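Local coordinates for calcium homeostasis modulator protein 5 (Homo sapiens, PDB 7D60), which forms undecameric, cone-shaped assemblies that may act as large-pore ion channels, with gating and conductance likely regulated by membrane lipids, at residues 66-69 with 73-76; 86-89 with 95-98; 213-218 with 267-272; 220-225 with 277-282. All blocks are in the same frame, centred on the assembly; numbering follows the deposited sequence.

In the fold
The four contacts lie at the cytoplasmic side of the subunit. Interaction 1 turns the end of S2 into helix 71-77, and interaction 2 lays the following loop on helix 95-106, with centres about 16 Å apart; Leu76 links them by packing on Ile87 and Phe96. Interactions 3 and 4 both use helix 209-246 and lie about 8 Å apart, their segments alternating along the sequence as the C-terminal tail passes along that helix in the same direction. Segment 267-272 also touches interactions 1 and 2, through Leu268 on Leu76 and Ser270 on Arg95. The tail thus joins helix 209-246 to the cytoplasmic ends of S2 and S3. Interactions 1 and 2 meet one neighbouring subunit, 3 and 4 another.

Interaction 1. Residues 66-69 with 73-76; sequences GFFL and SWRL. With PA8 (1,2-dioctanoyl-sn-glycero-3-phosphate), chain B; PA8 (1,2-dioctanoyl-sn-glycero-3-phosphate), chain M.
The indole of Trp74 reaches back to the last turn of the S2 helix and gives its N-H to a main-chain carbonyl there, Phe68 O. The bond from Trp74 NE1 to Phe68 O is 3.2 Å long and nearly straight, with an N-H...O angle of 167°. The oxygen lies in the indole plane and the donor is tilted 33° from the plane of the carbonyl, a bond that sets the turn of the indole. Trp74 has CG anti to its own carbonyl carbon (chi1 -60°), and that torsion lets the far end of the indole come up to S2. There Trp74 CZ2 comes to 4.1 Å from Phe68 CD1, and the two side chains meet at a slant.

Ser73 backs the same corner. Its OG approaches Phe67 O at 3.3 Å, but its hydrogen bond goes to Asn70 O, inside the turn. The same OG stands above one indole face and O4 of a bound phosphatidic acid above the opposite one, both displaced toward the rim. The phosphate oxygen O3 of this lipid is 3.9 Å from Trp74 NE1, and its glycerol ester oxygen O7 comes within 3.6 Å of Phe68 CD1. A second lipid touches the corner too, its O6 lying 3.4 Å from Gly66 CA, so lipid lines the turn as S2 leaves the membrane. Within the fold, this corner joins helix 47-68 to helix 71-77; Phe67 and Ser73 pack on Ile103 of helix 95-106, while Phe68 and Trp74 meet Leu195 and Thr198 of a neighbouring subunit.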
# COMPACT_ATOMS: atom_id res chain seq x y z
N GLY A 66 -36.26 -28.51 -7.47
CA GLY A 66 -35.69 -29.63 -6.74
C GLY A 66 -35.80 -30.94 -7.48
O GLY A 66 -35.04 -31.87 -7.20
N PHE A 67 -36.73 -31.04 -8.42
CA PHE A 67 -36.83 -32.24 -9.25
C PHE A 67 -35.80 -32.24 -10.37
O PHE A 67 -35.39 -33.31 -10.83
CB PHE A 67 -38.22 -32.36 -9.85
CG PHE A 67 -39.29 -32.67 -8.85
CD1 PHE A 67 -39.18 -33.77 -8.03
CD2 PHE A 67 -40.41 -31.87 -8.75
CE1 PHE A 67 -40.17 -34.06 -7.11
CE2 PHE A 67 -41.40 -32.16 -7.84
CZ PHE A 67 -41.27 -33.25 -7.02
N PHE A 68 -35.38 -31.06 -10.85
CA PHE A 68 -34.37 -31.00 -11.90
C PHE A 68 -33.00 -31.38 -11.38
O PHE A 68 -32.24 -32.08 -12.06
CB PHE A 68 -34.31 -29.60 -12.51
CG PHE A 68 -35.27 -29.38 -13.64
CD1 PHE A 68 -35.08 -30.02 -14.85
CD2 PHE A 68 -36.33 -28.50 -13.51
CE1 PHE A 68 -35.95 -29.80 -15.90
CE2 PHE A 68 -37.19 -28.28 -14.56
CZ PHE A 68 -37.00 -28.93 -15.75
N LEU A 69 -32.64 -30.92 -10.18
CA LEU A 69 -31.30 -31.10 -9.65
C LEU A 69 -31.15 -32.39 -8.86
O LEU A 69 -30.08 -32.62 -8.28
CB LEU A 69 -30.92 -29.91 -8.77
CG LEU A 69 -31.09 -28.53 -9.40
CD1 LEU A 69 -30.67 -27.45 -8.43
CD2 LEU A 69 -30.30 -28.43 -10.67
N SER A 73 -33.66 -38.94 -9.49
CA SER A 73 -34.94 -38.94 -10.19
C SER A 73 -34.76 -39.25 -11.67
O SER A 73 -35.70 -39.75 -12.30
CB SER A 73 -35.64 -37.60 -10.03
OG SER A 73 -34.87 -36.55 -10.57
N TRP A 74 -33.60 -38.95 -12.24
CA TRP A 74 -33.32 -39.28 -13.63
C TRP A 74 -32.81 -40.70 -13.80
O TRP A 74 -33.02 -41.29 -14.86
CB TRP A 74 -32.31 -38.30 -14.21
CG TRP A 74 -32.77 -36.88 -14.19
CD1 TRP A 74 -32.20 -35.85 -13.52
CD2 TRP A 74 -33.91 -36.33 -14.87
NE1 TRP A 74 -32.90 -34.70 -13.73
CE2 TRP A 74 -33.96 -34.97 -14.56
CE3 TRP A 74 -34.89 -36.86 -15.71
CZ2 TRP A 74 -34.94 -34.12 -15.05
CZ3 TRP A 74 -35.87 -36.03 -16.19
CH2 TRP A 74 -35.89 -34.67 -15.86
N ARG A 75 -32.15 -41.26 -12.78
CA ARG A 75 -31.78 -42.66 -12.82
C ARG A 75 -32.98 -43.58 -12.76
O ARG A 75 -32.93 -44.68 -13.30
CB ARG A 75 -30.84 -43.01 -11.67
CG ARG A 75 -29.50 -42.35 -11.78
CD ARG A 75 -28.56 -42.83 -10.71
NE ARG A 75 -28.89 -42.30 -9.39
CZ ARG A 75 -28.32 -42.73 -8.27
NH1 ARG A 75 -27.41 -43.69 -8.32
NH2 ARG A 75 -28.66 -42.20 -7.11
N LEU A 76 -34.06 -43.14 -12.13
CA LEU A 76 -35.25 -43.96 -11.99
C LEU A 76 -36.10 -43.99 -13.24
O LEU A 76 -36.68 -45.04 -13.56
CB LEU A 76 -36.09 -43.45 -10.81
CG LEU A 76 -37.31 -44.27 -10.38
CD1 LEU A 76 -36.87 -45.56 -9.76
CD2 LEU A 76 -38.15 -43.47 -9.42
O1 PA8 B . -28.65 -32.72 -17.59
O2 PA8 B . -29.36 -35.01 -17.00
P1 PA8 B . -29.69 -33.54 -16.86
O3 PA8 B . -29.69 -33.17 -15.40
O4 PA8 B . -31.19 -33.25 -17.49
C1 PA8 B . -31.99 -32.27 -16.90
C2 PA8 B . -31.44 -30.89 -17.29
C3 PA8 B . -31.99 -30.50 -18.66
O5 PA8 B . -33.18 -29.78 -18.49
C4 PA8 B . -33.13 -28.44 -18.88
O6 PA8 B . -32.15 -28.01 -19.40
C5 PA8 B . -34.33 -27.52 -18.64
C6 PA8 B . -33.94 -26.05 -18.64
C7 PA8 B . -35.12 -25.11 -18.39
O7 PA8 B . -31.83 -29.94 -16.34
C12 PA8 B . -30.86 -29.63 -15.37
O8 PA8 B . -29.89 -30.29 -15.26
C13 PA8 B . -31.05 -28.42 -14.46
C14 PA8 B . -31.58 -27.19 -15.17
C15 PA8 B . -31.88 -26.06 -14.19
C16 PA8 B . -32.54 -24.86 -14.87
C17 PA8 B . -32.78 -23.69 -13.93
C18 PA8 B . -31.51 -23.23 -13.23
C19 PA8 B . -31.63 -21.80 -12.70
O1 PA8 M . -28.60 -35.14 -5.71
O2 PA8 M . -29.76 -37.07 -4.71
P1 PA8 M . -29.22 -35.68 -4.44
O3 PA8 M . -28.18 -35.77 -3.35
O4 PA8 M . -30.45 -34.69 -3.94
C1 PA8 M . -30.14 -33.51 -3.28
C2 PA8 M . -30.21 -32.35 -4.27
C3 PA8 M . -31.54 -31.60 -4.10
O5 PA8 M . -31.26 -30.31 -3.62
C4 PA8 M . -31.95 -29.27 -4.27
O6 PA8 M . -32.68 -29.51 -5.16
C5 PA8 M . -31.75 -27.83 -3.82
C6 PA8 M . -32.52 -26.83 -4.69
C7 PA8 M . -32.34 -25.39 -4.22
O7 PA8 M . -29.16 -31.47 -4.02
C12 PA8 M . -28.21 -31.39 -5.05
O8 PA8 M . -27.63 -32.37 -5.39
C13 PA8 M . -27.93 -30.06 -5.73
C14 PA8 M . -26.46 -29.91 -6.11
C15 PA8 M . -26.24 -28.78 -7.11
C16 PA8 M . -26.68 -27.43 -6.57
C17 PA8 M . -26.27 -26.27 -7.47
C18 PA8 M . -24.86 -25.77 -7.18
C19 PA8 M . -24.54 -24.48 -7.93

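Interaction 2. Residues 86-89 with 95-98; sequences KIFP and RFFY. With PA8 (1,2-dioctanoyl-sn-glycero-3-phosphate), chain N.
Phe88 and Ile87 press on the ring of Phe96, where the irregular cytoplasmic loop between helix 71-77 and helix 95-106 packs on the first turn of the helix that follows, which runs on into the transmembrane segment S3. Mainly side chains carry the contact, though the carbonyl oxygen Ile87 O also lies 3.6 Å from Phe96 CB.

Of the aromatic contacts, the chief one is between Phe88 and Phe96. Their ring centres are 4.8 Å apart and the planes make 55°, an oblique pair rather than a stack or a T. Phe88 CZ lies over one face of the Phe96 ring, shifted toward its rim, and Phe88 CE1 comes to 3.5 Å from Phe96 CD2. The CB of Phe96 already points at the loop, and chi1 170°, with CG opposite the backbone N, carries the ring on toward Phe88 and Ile87. On its helix neighbour, Phe96 CD2 sits over the centre of the Phe97 ring.

The aliphatic part comes from Ile87. Its branch methyl CG2 meets the other side of the rim, 3.6 Å from Phe96 CD1, and lies on the same side of the ring plane as Phe88. The two loop residues therefore share one side of Phe96, and Leu76 of helix 71-77 touches both Ile87 and Phe96.

Polar groups work at the margin. Lys86 forms a salt bridge with Glu263 and a hydrogen bond to Ser208 of a neighbouring subunit. Lipid is met further along the helix: Tyr98 belongs to a phosphatidic acid pocket, and its CD1 lies 3.7 Å from C7 of one acyl chain of the lipid.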
# COMPACT_ATOMS: atom_id res chain seq x y z
N LYS A 86 -38.97 -53.29 -15.02
CA LYS A 86 -37.70 -53.11 -14.33
C LYS A 86 -37.75 -52.01 -13.28
O LYS A 86 -36.77 -51.81 -12.56
CB LYS A 86 -36.58 -52.82 -15.33
CG LYS A 86 -36.59 -51.41 -15.88
CD LYS A 86 -35.62 -51.27 -17.03
CE LYS A 86 -36.08 -50.21 -18.01
NZ LYS A 86 -35.11 -50.04 -19.13
N ILE A 87 -38.88 -51.30 -13.18
CA ILE A 87 -39.07 -50.27 -12.17
C ILE A 87 -40.14 -50.76 -11.22
O ILE A 87 -40.20 -50.36 -10.05
CB ILE A 87 -39.44 -48.93 -12.84
CG1 ILE A 87 -38.42 -48.60 -13.93
CG2 ILE A 87 -39.38 -47.79 -11.86
CD1 ILE A 87 -38.78 -47.41 -14.75
N PHE A 88 -40.98 -51.68 -11.69
CA PHE A 88 -41.95 -52.40 -10.87
C PHE A 88 -41.59 -53.87 -10.80
O PHE A 88 -42.22 -54.69 -11.49
CB PHE A 88 -43.37 -52.26 -11.44
CG PHE A 88 -43.85 -50.85 -11.54
CD1 PHE A 88 -44.42 -50.22 -10.45
CD2 PHE A 88 -43.76 -50.17 -12.74
CE1 PHE A 88 -44.88 -48.93 -10.55
CE2 PHE A 88 -44.21 -48.87 -12.85
CZ PHE A 88 -44.77 -48.25 -11.75
N PRO A 89 -40.60 -54.27 -10.00
CA PRO A 89 -40.19 -55.68 -9.99
C PRO A 89 -41.19 -56.55 -9.25
O PRO A 89 -42.12 -56.07 -8.60
CB PRO A 89 -38.83 -55.64 -9.27
CG PRO A 89 -38.87 -54.43 -8.43
CD PRO A 89 -39.87 -53.47 -9.01
N ARG A 95 -41.22 -50.97 -3.66
CA ARG A 95 -40.00 -50.18 -3.53
C ARG A 95 -40.03 -48.95 -4.42
O ARG A 95 -39.38 -47.95 -4.10
CB ARG A 95 -38.77 -51.05 -3.82
CG ARG A 95 -37.45 -50.35 -3.53
CD ARG A 95 -36.23 -51.22 -3.51
NE ARG A 95 -35.03 -50.39 -3.66
CZ ARG A 95 -34.47 -49.67 -2.69
NH1 ARG A 95 -34.98 -49.67 -1.46
NH2 ARG A 95 -33.39 -48.95 -2.95
N PHE A 96 -40.81 -48.98 -5.51
CA PHE A 96 -40.94 -47.82 -6.38
C PHE A 96 -41.55 -46.63 -5.65
O PHE A 96 -41.16 -45.48 -5.89
CB PHE A 96 -41.78 -48.17 -7.60
CG PHE A 96 -42.18 -46.99 -8.43
CD1 PHE A 96 -41.23 -46.30 -9.17
CD2 PHE A 96 -43.49 -46.55 -8.45
CE1 PHE A 96 -41.59 -45.21 -9.93
CE2 PHE A 96 -43.85 -45.45 -9.21
CZ PHE A 96 -42.90 -44.79 -9.95
N PHE A 97 -42.49 -46.88 -4.74
CA PHE A 97 -43.07 -45.80 -3.96
C PHE A 97 -42.15 -45.35 -2.84
O PHE A 97 -42.25 -44.20 -2.39
CB PHE A 97 -44.42 -46.22 -3.40
CG PHE A 97 -45.45 -46.49 -4.45
CD1 PHE A 97 -46.09 -45.45 -5.10
CD2 PHE A 97 -45.76 -47.79 -4.81
CE1 PHE A 97 -47.03 -45.69 -6.08
CE2 PHE A 97 -46.71 -48.04 -5.79
CZ PHE A 97 -47.34 -46.99 -6.42
N TYR A 98 -41.27 -46.22 -2.37
CA TYR A 98 -40.32 -45.80 -1.34
C TYR A 98 -39.25 -44.89 -1.93
O TYR A 98 -38.80 -43.95 -1.26
CB TYR A 98 -39.68 -47.02 -0.68
CG TYR A 98 -38.65 -46.67 0.36
CD1 TYR A 98 -39.03 -46.29 1.64
CD2 TYR A 98 -37.29 -46.73 0.08
CE1 TYR A 98 -38.09 -45.96 2.60
CE2 TYR A 98 -36.34 -46.40 1.02
CZ TYR A 98 -36.75 -46.03 2.28
OH TYR A 98 -35.80 -45.71 3.22
O1 PA8 N . -29.92 -41.64 2.04
O2 PA8 N . -31.99 -42.83 2.63
P1 PA8 N . -30.95 -41.86 3.12
O3 PA8 N . -30.28 -42.43 4.35
O4 PA8 N . -31.66 -40.42 3.51
C1 PA8 N . -32.56 -40.37 4.58
C2 PA8 N . -33.96 -40.18 4.00
C3 PA8 N . -34.72 -41.50 4.07
O5 PA8 N . -35.96 -41.31 4.67
C4 PA8 N . -37.04 -41.32 3.78
O6 PA8 N . -37.03 -40.59 2.86
C5 PA8 N . -38.23 -42.25 3.98
C6 PA8 N . -39.41 -41.81 3.13
C7 PA8 N . -40.33 -42.97 2.75
O7 PA8 N . -34.66 -39.20 4.73
C12 PA8 N . -35.10 -38.09 4.00
O8 PA8 N . -34.77 -37.93 2.88
C13 PA8 N . -36.03 -37.07 4.67
C14 PA8 N . -35.80 -35.64 4.18
C15 PA8 N . -36.38 -34.60 5.13
C16 PA8 N . -37.87 -34.36 4.94
C17 PA8 N . -38.23 -32.88 5.04
C18 PA8 N . -39.74 -32.63 4.96
C19 PA8 N . -40.13 -31.24 5.44

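Interaction 3. Residues 213-218 with 267-272; sequences SFWKTY and ELHSFH
Trp215 points its indole off helix 209-246 with CG opposite the backbone N (chi1 -171°), and Phe271 and His269 take the same arrangement on the C-terminal loop, which brings the three rings together between helix and loop. They form a small aromatic cluster, met by the six-membered ring of Trp215.

Trp215 and Phe271 run alongside in opposite directions. The indole lies over the start of the phenylalanine side chain, with Trp215 CH2 at 3.6 Å from Phe271 CB, and Phe271 CD1 stands above one indole face, displaced toward the rim. The ring centres are 5.1 Å apart and the planes at 40°, too inclined for a stack. His269 comes in from another quarter, rim to rim: its NE2 is 4.0 Å from Trp215 CZ2, the planes lying at 71°. Replacing Trp215 by an alanine would probably remove the indole surface that His269 and Phe271 share and open a gap beside Phe271, whose ring would be freer to turn.

Within the helix, Thr217 OG1 gives a 2.7 Å hydrogen bond to Ser213 O, one turn back. The face carrying Ser213 and Thr217 packs on Phe230 and Leu231 of a neighbouring subunit. A weak hydrogen bond to His277 O gives His269 NE2 a polar partner. Between segments 213-218 and 267-272 themselves the attraction is dispersive: their contact rests on ring packing, with polar contacts of the tail lying just beside it.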
# COMPACT_ATOMS: atom_id res chain seq x y z
N SER A 213 -21.86 -48.19 6.66
CA SER A 213 -20.76 -47.27 6.43
C SER A 213 -19.84 -47.75 5.32
O SER A 213 -19.22 -46.93 4.64
CB SER A 213 -19.97 -47.08 7.72
OG SER A 213 -19.01 -46.06 7.57
N PHE A 214 -19.74 -49.06 5.12
CA PHE A 214 -19.00 -49.59 3.99
C PHE A 214 -19.78 -49.45 2.69
O PHE A 214 -19.18 -49.20 1.64
CB PHE A 214 -18.64 -51.06 4.23
CG PHE A 214 -17.96 -51.70 3.07
CD1 PHE A 214 -16.66 -51.35 2.73
CD2 PHE A 214 -18.61 -52.63 2.29
CE1 PHE A 214 -16.03 -51.93 1.66
CE2 PHE A 214 -17.99 -53.20 1.21
CZ PHE A 214 -16.70 -52.86 0.90
N TRP A 215 -21.10 -49.63 2.76
CA TRP A 215 -21.97 -49.50 1.60
C TRP A 215 -21.94 -48.09 1.03
O TRP A 215 -21.96 -47.90 -0.19
CB TRP A 215 -23.38 -49.90 2.02
CG TRP A 215 -24.43 -50.07 0.97
CD1 TRP A 215 -24.32 -49.83 -0.36
CD2 TRP A 215 -25.77 -50.51 1.19
NE1 TRP A 215 -25.51 -50.09 -0.99
CE2 TRP A 215 -26.42 -50.51 -0.06
CE3 TRP A 215 -26.49 -50.91 2.31
CZ2 TRP A 215 -27.74 -50.90 -0.21
CZ3 TRP A 215 -27.81 -51.28 2.16
CH2 TRP A 215 -28.42 -51.28 0.91
N LYS A 216 -21.84 -47.08 1.89
CA LYS A 216 -21.75 -45.71 1.40
C LYS A 216 -20.38 -45.38 0.83
O LYS A 216 -20.27 -44.52 -0.04
CB LYS A 216 -22.08 -44.72 2.52
CG LYS A 216 -23.55 -44.62 2.84
CD LYS A 216 -23.76 -43.82 4.11
CE LYS A 216 -25.22 -43.79 4.51
NZ LYS A 216 -26.12 -43.89 3.33
N THR A 217 -19.33 -46.04 1.32
CA THR A 217 -18.00 -45.82 0.76
C THR A 217 -17.87 -46.48 -0.61
O THR A 217 -17.20 -45.93 -1.49
CB THR A 217 -16.94 -46.36 1.72
OG1 THR A 217 -17.26 -45.94 3.05
CG2 THR A 217 -15.57 -45.85 1.36
N TYR A 218 -18.49 -47.64 -0.80
CA TYR A 218 -18.40 -48.32 -2.08
C TYR A 218 -19.19 -47.60 -3.15
O TYR A 218 -18.72 -47.46 -4.29
CB TYR A 218 -18.89 -49.76 -1.95
CG TYR A 218 -19.04 -50.44 -3.29
CD1 TYR A 218 -17.93 -50.72 -4.06
CD2 TYR A 218 -20.29 -50.75 -3.79
CE1 TYR A 218 -18.06 -51.32 -5.29
CE2 TYR A 218 -20.43 -51.35 -5.02
CZ TYR A 218 -19.31 -51.64 -5.76
OH TYR A 218 -19.44 -52.24 -6.98
N GLU A 267 -31.03 -51.49 -13.24
CA GLU A 267 -32.24 -51.71 -12.48
C GLU A 267 -32.13 -51.08 -11.09
O GLU A 267 -31.16 -50.41 -10.75
CB GLU A 267 -32.53 -53.21 -12.37
CG GLU A 267 -32.95 -53.82 -13.68
CD GLU A 267 -33.29 -55.28 -13.55
OE1 GLU A 267 -33.28 -55.80 -12.41
OE2 GLU A 267 -33.57 -55.93 -14.58
N LEU A 268 -33.16 -51.30 -10.28
CA LEU A 268 -33.26 -50.70 -8.96
C LEU A 268 -32.77 -51.71 -7.92
O LEU A 268 -33.16 -52.88 -7.94
CB LEU A 268 -34.70 -50.29 -8.67
CG LEU A 268 -34.93 -49.19 -7.64
CD1 LEU A 268 -34.26 -47.91 -8.09
CD2 LEU A 268 -36.42 -48.98 -7.46
N HIS A 269 -31.92 -51.25 -7.01
CA HIS A 269 -31.19 -52.13 -6.10
C HIS A 269 -31.87 -52.22 -4.75
O HIS A 269 -32.13 -51.20 -4.11
CB HIS A 269 -29.75 -51.65 -5.93
CG HIS A 269 -28.95 -52.47 -4.97
ND1 HIS A 269 -28.97 -53.84 -4.97
CD2 HIS A 269 -28.11 -52.10 -3.97
CE1 HIS A 269 -28.18 -54.29 -4.02
NE2 HIS A 269 -27.64 -53.26 -3.40
N SER A 270 -32.14 -53.45 -4.30
CA SER A 270 -32.65 -53.72 -2.96
C SER A 270 -31.75 -54.74 -2.29
O SER A 270 -31.43 -55.77 -2.89
CB SER A 270 -34.08 -54.24 -3.02
OG SER A 270 -34.14 -55.47 -3.71
N PHE A 271 -31.36 -54.47 -1.05
CA PHE A 271 -30.41 -55.33 -0.36
C PHE A 271 -31.05 -56.64 0.07
O PHE A 271 -32.21 -56.68 0.48
CB PHE A 271 -29.84 -54.61 0.87
CG PHE A 271 -28.62 -55.27 1.45
CD1 PHE A 271 -27.36 -54.97 0.97
CD2 PHE A 271 -28.73 -56.20 2.48
CE1 PHE A 271 -26.24 -55.58 1.49
CE2 PHE A 271 -27.61 -56.81 3.01
CZ PHE A 271 -26.37 -56.50 2.52
N HIS A 272 -30.28 -57.72 -0.03
CA HIS A 272 -30.64 -59.02 0.51
C HIS A 272 -29.50 -59.52 1.38
O HIS A 272 -28.34 -59.50 0.95
CB HIS A 272 -30.94 -60.03 -0.60
CG HIS A 272 -32.24 -59.78 -1.30
ND1 HIS A 272 -32.32 -59.57 -2.66
CD2 HIS A 272 -33.50 -59.71 -0.83
CE1 HIS A 272 -33.58 -59.38 -3.00
NE2 HIS A 272 -34.32 -59.46 -1.91

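Interaction 4. Residues 220-225 with 277-282; sequences QKEKEQ and HYSTLH
Ser279 is the N-cap of the C-terminal helix 280-287, and the carboxylate of Glu222 on helix 209-246 comes up to that cap. The capping bond runs from His282 N to Ser279 OG, 3.0 Å long. Glu222 reaches across with an extended chain, CG opposite the backbone N (chi1 -168°). Both its oxygens, OE1 and OE2, stand 3.4 Å from Ser279 OG, so the serine hydroxyl faces the two of them in long, weak contact. Tyr218 OH also makes a weak hydrogen bond to this hydroxyl. The same Glu222 OE2 also meets Leu281 CB at 3.3 Å, and packs on CD2 of that leucine.

A carboxylate beside a helix N-terminus would be expected to suit the positive end of its dipole, so an alanine in place of Glu222 is likely to leave the cap hydroxyl short of this acidic neighbour and open a gap beside Leu281 CB.

Lys221 NZ of helix 209-246 hydrogen-bonds to Leu231 O of a neighbouring subunit, and Tyr278 of the tail packs on Trp262 of the same neighbouring subunit. Ahead of the cap, Tyr278 N gives a hydrogen bond to His282 ND1 at 3.3 Å, an N-H...N angle of 169°, while His277 CD2 sits over the centre of the His282 ring.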
# COMPACT_ATOMS: atom_id res chain seq x y z
N GLN A 220 -19.82 -44.48 -3.37
CA GLN A 220 -19.24 -43.19 -3.71
C GLN A 220 -18.14 -43.32 -4.75
O GLN A 220 -18.01 -42.44 -5.61
CB GLN A 220 -18.68 -42.52 -2.46
CG GLN A 220 -18.64 -41.01 -2.54
CD GLN A 220 -17.34 -40.51 -3.14
OE1 GLN A 220 -16.26 -40.99 -2.80
NE2 GLN A 220 -17.45 -39.53 -4.03
N LYS A 221 -17.33 -44.36 -4.68
CA LYS A 221 -16.29 -44.49 -5.68
C LYS A 221 -16.49 -45.67 -6.61
O LYS A 221 -15.54 -46.08 -7.28
CB LYS A 221 -14.92 -44.58 -5.03
CG LYS A 221 -14.76 -45.68 -4.06
CD LYS A 221 -13.67 -45.29 -3.11
CE LYS A 221 -12.96 -46.49 -2.62
NZ LYS A 221 -11.80 -46.10 -1.80
N GLU A 222 -17.68 -46.24 -6.67
CA GLU A 222 -18.08 -46.90 -7.90
C GLU A 222 -18.47 -45.85 -8.93
O GLU A 222 -18.34 -46.10 -10.13
CB GLU A 222 -19.25 -47.85 -7.65
CG GLU A 222 -19.54 -48.77 -8.81
CD GLU A 222 -20.81 -49.55 -8.62
OE1 GLU A 222 -21.53 -49.29 -7.64
OE2 GLU A 222 -21.09 -50.44 -9.44
N LYS A 223 -18.90 -44.67 -8.48
CA LYS A 223 -19.20 -43.57 -9.38
C LYS A 223 -17.95 -42.92 -9.94
O LYS A 223 -17.95 -42.46 -11.08
CB LYS A 223 -20.03 -42.52 -8.66
CG LYS A 223 -21.52 -42.76 -8.68
CD LYS A 223 -22.27 -41.61 -8.04
CE LYS A 223 -23.59 -42.06 -7.43
NZ LYS A 223 -23.41 -42.72 -6.11
N GLU A 224 -16.88 -42.85 -9.15
CA GLU A 224 -15.64 -42.25 -9.63
C GLU A 224 -14.91 -43.17 -10.60
O GLU A 224 -14.30 -42.71 -11.56
CB GLU A 224 -14.73 -41.89 -8.46
CG GLU A 224 -15.16 -40.66 -7.70
CD GLU A 224 -14.43 -40.50 -6.38
OE1 GLU A 224 -13.57 -41.35 -6.06
OE2 GLU A 224 -14.73 -39.54 -5.64
N GLN A 225 -14.95 -44.47 -10.34
CA GLN A 225 -14.30 -45.43 -11.21
C GLN A 225 -15.08 -45.66 -12.50
O GLN A 225 -14.49 -46.08 -13.50
CB GLN A 225 -14.11 -46.76 -10.49
CG GLN A 225 -13.10 -46.71 -9.37
CD GLN A 225 -11.69 -46.78 -9.86
OE1 GLN A 225 -10.96 -45.79 -9.86
NE2 GLN A 225 -11.29 -47.96 -10.31
N HIS A 277 -24.91 -58.07 -1.89
CA HIS A 277 -24.38 -57.28 -2.99
C HIS A 277 -24.62 -55.81 -2.69
O HIS A 277 -25.68 -55.44 -2.19
CB HIS A 277 -25.02 -57.66 -4.31
CG HIS A 277 -24.89 -59.11 -4.65
ND1 HIS A 277 -25.98 -59.95 -4.80
CD2 HIS A 277 -23.80 -59.88 -4.87
CE1 HIS A 277 -25.56 -61.16 -5.09
NE2 HIS A 277 -24.24 -61.15 -5.14
N TYR A 278 -23.64 -54.97 -3.00
CA TYR A 278 -23.68 -53.57 -2.63
C TYR A 278 -24.10 -52.65 -3.76
O TYR A 278 -24.20 -51.44 -3.55
CB TYR A 278 -22.32 -53.14 -2.07
CG TYR A 278 -21.96 -53.89 -0.82
CD1 TYR A 278 -22.56 -53.58 0.39
CD2 TYR A 278 -21.02 -54.91 -0.84
CE1 TYR A 278 -22.24 -54.27 1.54
CE2 TYR A 278 -20.70 -55.59 0.29
CZ TYR A 278 -21.31 -55.27 1.48
OH TYR A 278 -20.98 -55.96 2.62
N SER A 279 -24.34 -53.18 -4.95
CA SER A 279 -24.94 -52.43 -6.04
C SER A 279 -25.62 -53.42 -6.97
O SER A 279 -25.55 -54.63 -6.77
CB SER A 279 -23.92 -51.59 -6.80
OG SER A 279 -22.90 -52.39 -7.36
N THR A 280 -26.28 -52.89 -7.99
CA THR A 280 -26.86 -53.76 -9.01
C THR A 280 -25.84 -54.13 -10.08
O THR A 280 -26.07 -55.09 -10.82
CB THR A 280 -28.07 -53.09 -9.65
OG1 THR A 280 -28.61 -53.95 -10.65
CG2 THR A 280 -27.69 -51.77 -10.26
N LEU A 281 -24.73 -53.42 -10.16
CA LEU A 281 -23.62 -53.84 -11.00
C LEU A 281 -22.80 -54.93 -10.34
O LEU A 281 -22.23 -55.78 -11.02
CB LEU A 281 -22.73 -52.65 -11.34
CG LEU A 281 -21.70 -52.81 -12.44
CD1 LEU A 281 -22.37 -53.32 -13.69
CD2 LEU A 281 -21.05 -51.49 -12.71
N HIS A 282 -22.72 -54.92 -9.01
CA HIS A 282 -22.12 -56.02 -8.27
C HIS A 282 -22.94 -57.30 -8.42
O HIS A 282 -22.38 -58.40 -8.46
CB HIS A 282 -22.00 -55.62 -6.80
CG HIS A 282 -21.21 -56.57 -5.95
ND1 HIS A 282 -21.19 -56.48 -4.57
CD2 HIS A 282 -20.41 -57.62 -6.26
CE1 HIS A 282 -20.42 -57.44 -4.08
NE2 HIS A 282 -19.94 -58.14 -5.08